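Local coordinates for protein DNA polymerase sliding clamp 2 (Sulfolobus tokodaii, PDB 3AIZ) that forms part of a ring-shaped sliding clamp around DNA that tethers DNA polymerase and other processing proteins during replication, at residues V153-E158 against T170-R175; G18-T23 against K206-V211. All blocks are in the same frame, centred on the assembly; numbering follows the deposited sequence.

Contact 1: V153-E158 against T170-R175; sequences VGEEVE and TEEAGR
The contact is the open end of the antiparallel beta hairpin of strands 156-161 and 165-172 in the C-terminal domain of the clamp subunit. T170 touches G154, E156 and V157 across the contact. Its chi1 of 60° places OG1 between the backbone N and the carbonyl carbon, on the side where G154 N lies. G154 N donates a weak hydrogen bond to T170 OG1, 3.4 Å long and bent to 140°. The other branch, T170 CG2, lies against V157, 3.7 Å from V157 CG2. G154 CA meets the CB atoms of T170 and E172, at 3.5 Å from T170 CB. V157 and T170 also touch L150 and I202 of helices 140-150 and 202-211.

Beyond this, E172 opens a type I' turn to R175, which leads into strand 175-183. E172 OE2 forms a salt bridge with R175 NH2, 3.4 Å away. A bend at chi3 brings R175 NH1 to 3.4 Å from V153 CA; NH1 is hydrogen-bonded to L152 O. R175 CB packs on V153 CG1. V153 packs on F109 and R175 on P112 of the neighbouring sliding clamp C chain. E155 OE1 comes within 4.1 Å of E172 OE1, so the two carboxylates probably repel, while R175 would partly offset the charge of E172.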
# COMPACT_ATOMS: atom_id res chain seq x y z
N VAL A 153 -2.02 -20.55 -30.36
CA VAL A 153 -2.46 -21.13 -31.63
C VAL A 153 -3.16 -22.50 -31.50
O VAL A 153 -4.35 -22.57 -31.24
CB VAL A 153 -1.30 -21.25 -32.63
CG1 VAL A 153 -1.83 -21.44 -34.03
CG2 VAL A 153 -0.42 -20.02 -32.55
N GLY A 154 -2.39 -23.56 -31.70
CA GLY A 154 -2.95 -24.88 -31.94
C GLY A 154 -3.71 -25.55 -30.80
O GLY A 154 -4.06 -24.91 -29.81
N GLU A 155 -3.97 -26.84 -30.98
CA GLU A 155 -4.64 -27.65 -29.97
C GLU A 155 -3.84 -28.92 -29.71
O GLU A 155 -3.97 -29.56 -28.67
CB GLU A 155 -6.07 -27.99 -30.41
CG GLU A 155 -6.93 -28.61 -29.32
CD GLU A 155 -8.41 -28.63 -29.68
OE1 GLU A 155 -8.78 -28.01 -30.70
OE2 GLU A 155 -9.19 -29.25 -28.94
N GLU A 156 -3.00 -29.28 -30.68
CA GLU A 156 -2.07 -30.39 -30.55
C GLU A 156 -0.67 -29.96 -30.97
O GLU A 156 -0.50 -29.36 -32.03
CB GLU A 156 -2.51 -31.58 -31.41
CG GLU A 156 -3.78 -32.26 -30.96
CD GLU A 156 -4.11 -33.47 -31.81
OE1 GLU A 156 -3.38 -33.72 -32.79
OE2 GLU A 156 -5.09 -34.18 -31.49
N VAL A 157 0.32 -30.26 -30.14
CA VAL A 157 1.70 -29.96 -30.48
C VAL A 157 2.38 -31.17 -31.11
O VAL A 157 2.34 -32.27 -30.55
CB VAL A 157 2.52 -29.56 -29.24
CG1 VAL A 157 3.95 -29.24 -29.63
CG2 VAL A 157 1.89 -28.37 -28.55
N GLU A 158 2.99 -30.97 -32.27
CA GLU A 158 3.78 -32.02 -32.89
C GLU A 158 5.27 -31.73 -32.72
O GLU A 158 5.81 -30.83 -33.37
CB GLU A 158 3.44 -32.17 -34.37
CG GLU A 158 4.39 -33.09 -35.12
CD GLU A 158 3.96 -33.35 -36.54
OE1 GLU A 158 2.76 -33.64 -36.76
OE2 GLU A 158 4.82 -33.27 -37.45
N THR A 170 2.11 -26.42 -34.40
CA THR A 170 0.67 -26.46 -34.15
C THR A 170 -0.09 -25.72 -35.23
O THR A 170 0.47 -24.88 -35.93
CB THR A 170 0.31 -25.86 -32.78
OG1 THR A 170 0.73 -24.48 -32.73
CG2 THR A 170 0.99 -26.62 -31.66
N GLU A 171 -1.38 -26.02 -35.36
CA GLU A 171 -2.22 -25.40 -36.38
C GLU A 171 -3.66 -25.30 -35.89
O GLU A 171 -4.24 -26.29 -35.43
CB GLU A 171 -2.15 -26.19 -37.69
CG GLU A 171 -2.94 -25.58 -38.84
CD GLU A 171 -4.44 -25.82 -38.74
OE1 GLU A 171 -4.84 -26.90 -38.25
OE2 GLU A 171 -5.22 -24.93 -39.16
N GLU A 172 -4.25 -24.11 -36.00
CA GLU A 172 -5.64 -23.92 -35.62
C GLU A 172 -6.28 -22.74 -36.33
O GLU A 172 -5.74 -21.63 -36.33
CB GLU A 172 -5.76 -23.73 -34.10
CG GLU A 172 -7.20 -23.60 -33.62
CD GLU A 172 -7.30 -23.26 -32.15
OE1 GLU A 172 -7.75 -24.12 -31.37
OE2 GLU A 172 -6.93 -22.13 -31.78
N ALA A 173 -7.43 -22.98 -36.95
CA ALA A 173 -8.22 -21.93 -37.59
C ALA A 173 -7.40 -21.08 -38.55
O ALA A 173 -7.53 -19.85 -38.57
CB ALA A 173 -8.88 -21.05 -36.53
N GLY A 174 -6.55 -21.73 -39.35
CA GLY A 174 -5.76 -21.04 -40.34
C GLY A 174 -4.47 -20.46 -39.79
O GLY A 174 -3.59 -20.06 -40.55
N ARG A 175 -4.37 -20.41 -38.47
CA ARG A 175 -3.16 -19.92 -37.82
C ARG A 175 -2.15 -21.04 -37.60
O ARG A 175 -2.53 -22.19 -37.37
CB ARG A 175 -3.49 -19.19 -36.51
CG ARG A 175 -4.11 -17.82 -36.72
CD ARG A 175 -4.40 -17.10 -35.42
NE ARG A 175 -5.43 -17.77 -34.64
CZ ARG A 175 -5.22 -18.36 -33.47
NH1 ARG A 175 -4.01 -18.36 -32.93
NH2 ARG A 175 -6.22 -18.94 -32.82

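Contact 2: G18-T23 against K206-V211; sequences GLLKVT and KDVFKV
The carboxylate of D207 is the flat group of this contact, but neither its faces nor its edges do the touching. D207 meets L20 through CB, which lies 3.7 Å from L20 CD1. The nearest charge of the loop is K21: its NZ is 5.2 Å from D207 OD2, opposite in charge but not in contact.

L20 is the main apolar side chain of the loop here. Its CG stands anti to the carbonyl carbon (chi1 -68°), and both methyls reach the helix. L20 CD1 sits 3.6 Å from V208 CG2, with the two side chains at about a right angle. It is equally close to the backbone, 3.6 Å from V208 N. L20 CD2 meets V211 CG2 at 3.9 Å, and these two side chains pass each other in opposite directions.

Segment 18-23 follows helix 9-16 of the N-terminal domain, and segment 206-211 ends helix 202-211 of the C-terminal domain. The contact thus joins the two similar domains of a PCNA subunit. In this family such helices line the central hole of the ring. Strands 46-53 and 239-244 also meet across the domain boundary: L20 and V208 both touch L46 of strand 46-53, while V211 rests on L240 of strand 239-244.

A type II turn from L19 to V22 carries L20 at its second position, and L20 O accepts a hydrogen bond from Y39 OH. At the other end, V211 CG1 packs on the backbone of G18, 3.6 Å from G18 CA.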
# COMPACT_ATOMS: atom_id res chain seq x y z
N GLY A 18 4.46 -27.47 -8.10
CA GLY A 18 4.50 -27.90 -9.48
C GLY A 18 3.59 -29.08 -9.76
O GLY A 18 3.41 -29.49 -10.90
N LEU A 19 3.01 -29.64 -8.70
CA LEU A 19 2.11 -30.77 -8.84
C LEU A 19 0.80 -30.34 -9.51
O LEU A 19 -0.08 -29.78 -8.86
CB LEU A 19 1.83 -31.41 -7.48
CG LEU A 19 3.06 -31.89 -6.71
CD1 LEU A 19 2.67 -32.57 -5.41
CD2 LEU A 19 3.90 -32.82 -7.56
N LEU A 20 0.69 -30.61 -10.81
CA LEU A 20 -0.47 -30.19 -11.59
C LEU A 20 -1.73 -30.97 -11.25
O LEU A 20 -1.71 -32.20 -11.17
CB LEU A 20 -0.17 -30.31 -13.09
CG LEU A 20 0.87 -29.36 -13.67
CD1 LEU A 20 1.23 -29.76 -15.09
CD2 LEU A 20 0.37 -27.92 -13.62
N LYS A 21 -2.83 -30.25 -11.07
CA LYS A 21 -4.12 -30.86 -10.79
C LYS A 21 -4.08 -31.76 -9.56
O LYS A 21 -4.93 -32.63 -9.39
CB LYS A 21 -4.62 -31.66 -12.00
CG LYS A 21 -4.93 -30.82 -13.23
CD LYS A 21 -5.37 -31.70 -14.39
CE LYS A 21 -5.67 -30.88 -15.63
NZ LYS A 21 -6.81 -29.93 -15.42
N VAL A 22 -3.08 -31.55 -8.70
CA VAL A 22 -2.94 -32.35 -7.49
C VAL A 22 -4.07 -32.07 -6.52
O VAL A 22 -4.38 -30.92 -6.21
CB VAL A 22 -1.58 -32.11 -6.79
CG1 VAL A 22 -1.49 -30.69 -6.26
CG2 VAL A 22 -1.39 -33.11 -5.67
N THR A 23 -4.70 -33.14 -6.03
CA THR A 23 -5.78 -33.00 -5.05
C THR A 23 -5.21 -32.53 -3.72
O THR A 23 -3.99 -32.39 -3.57
CB THR A 23 -6.56 -34.32 -4.88
OG1 THR A 23 -7.59 -34.15 -3.90
CG2 THR A 23 -5.63 -35.44 -4.45
N LYS A 206 1.47 -27.46 -22.16
CA LYS A 206 1.53 -26.07 -21.74
C LYS A 206 1.68 -25.96 -20.22
O LYS A 206 2.61 -25.32 -19.73
CB LYS A 206 0.27 -25.33 -22.19
CG LYS A 206 0.27 -23.84 -21.88
CD LYS A 206 -1.16 -23.30 -21.88
CE LYS A 206 -1.94 -23.76 -23.10
NZ LYS A 206 -3.35 -23.28 -23.08
N ASP A 207 0.77 -26.60 -19.50
CA ASP A 207 0.80 -26.59 -18.04
C ASP A 207 2.14 -27.07 -17.49
O ASP A 207 2.74 -26.42 -16.63
CB ASP A 207 -0.32 -27.46 -17.47
CG ASP A 207 -1.70 -26.89 -17.76
OD1 ASP A 207 -1.78 -25.75 -18.26
OD2 ASP A 207 -2.70 -27.59 -17.47
N VAL A 208 2.61 -28.21 -17.99
CA VAL A 208 3.89 -28.77 -17.56
C VAL A 208 5.04 -27.81 -17.85
O VAL A 208 5.79 -27.45 -16.94
CB VAL A 208 4.17 -30.12 -18.26
CG1 VAL A 208 5.56 -30.61 -17.91
CG2 VAL A 208 3.12 -31.15 -17.86
N PHE A 209 5.18 -27.41 -19.11
CA PHE A 209 6.24 -26.51 -19.52
C PHE A 209 6.32 -25.27 -18.65
O PHE A 209 7.41 -24.85 -18.25
CB PHE A 209 6.07 -26.12 -20.99
CG PHE A 209 6.72 -27.07 -21.96
CD1 PHE A 209 6.88 -28.40 -21.63
CD2 PHE A 209 7.16 -26.63 -23.19
CE1 PHE A 209 7.47 -29.28 -22.51
CE2 PHE A 209 7.75 -27.50 -24.08
CZ PHE A 209 7.91 -28.83 -23.74
N LYS A 210 5.17 -24.68 -18.35
CA LYS A 210 5.11 -23.48 -17.53
C LYS A 210 5.73 -23.73 -16.16
O LYS A 210 6.38 -22.85 -15.59
CB LYS A 210 3.66 -23.01 -17.39
CG LYS A 210 3.49 -21.69 -16.66
CD LYS A 210 2.04 -21.21 -16.73
CE LYS A 210 1.83 -19.94 -15.93
NZ LYS A 210 2.05 -20.15 -14.47
N VAL A 211 5.54 -24.94 -15.64
CA VAL A 211 6.05 -25.31 -14.33
C VAL A 211 7.57 -25.50 -14.32
O VAL A 211 8.24 -25.21 -13.33
CB VAL A 211 5.38 -26.60 -13.81
CG1 VAL A 211 6.10 -27.14 -12.59
CG2 VAL A 211 3.91 -26.35 -13.51

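In the fold
Contact 1 lies toward one end of the subunit, its centre about 26 Å from the centre of the chain. Contact 2 is near the middle, about 8 Å from that centre. The contact centres are about 21 Å apart. Their nearest atoms are about 6 Å apart, so they do not touch directly. Helix 202-211 connects them: V157 of contact 1 packs on I202 and L205 of this helix, whose last residues form contact 2. Helix 140-150 touches elements of both: L150 packs on V157 and T170, and L143 and A147 on F209 of helix 202-211. Contact 1 faces the sliding clamp C chain, while contact 2 joins the two domains within one subunit.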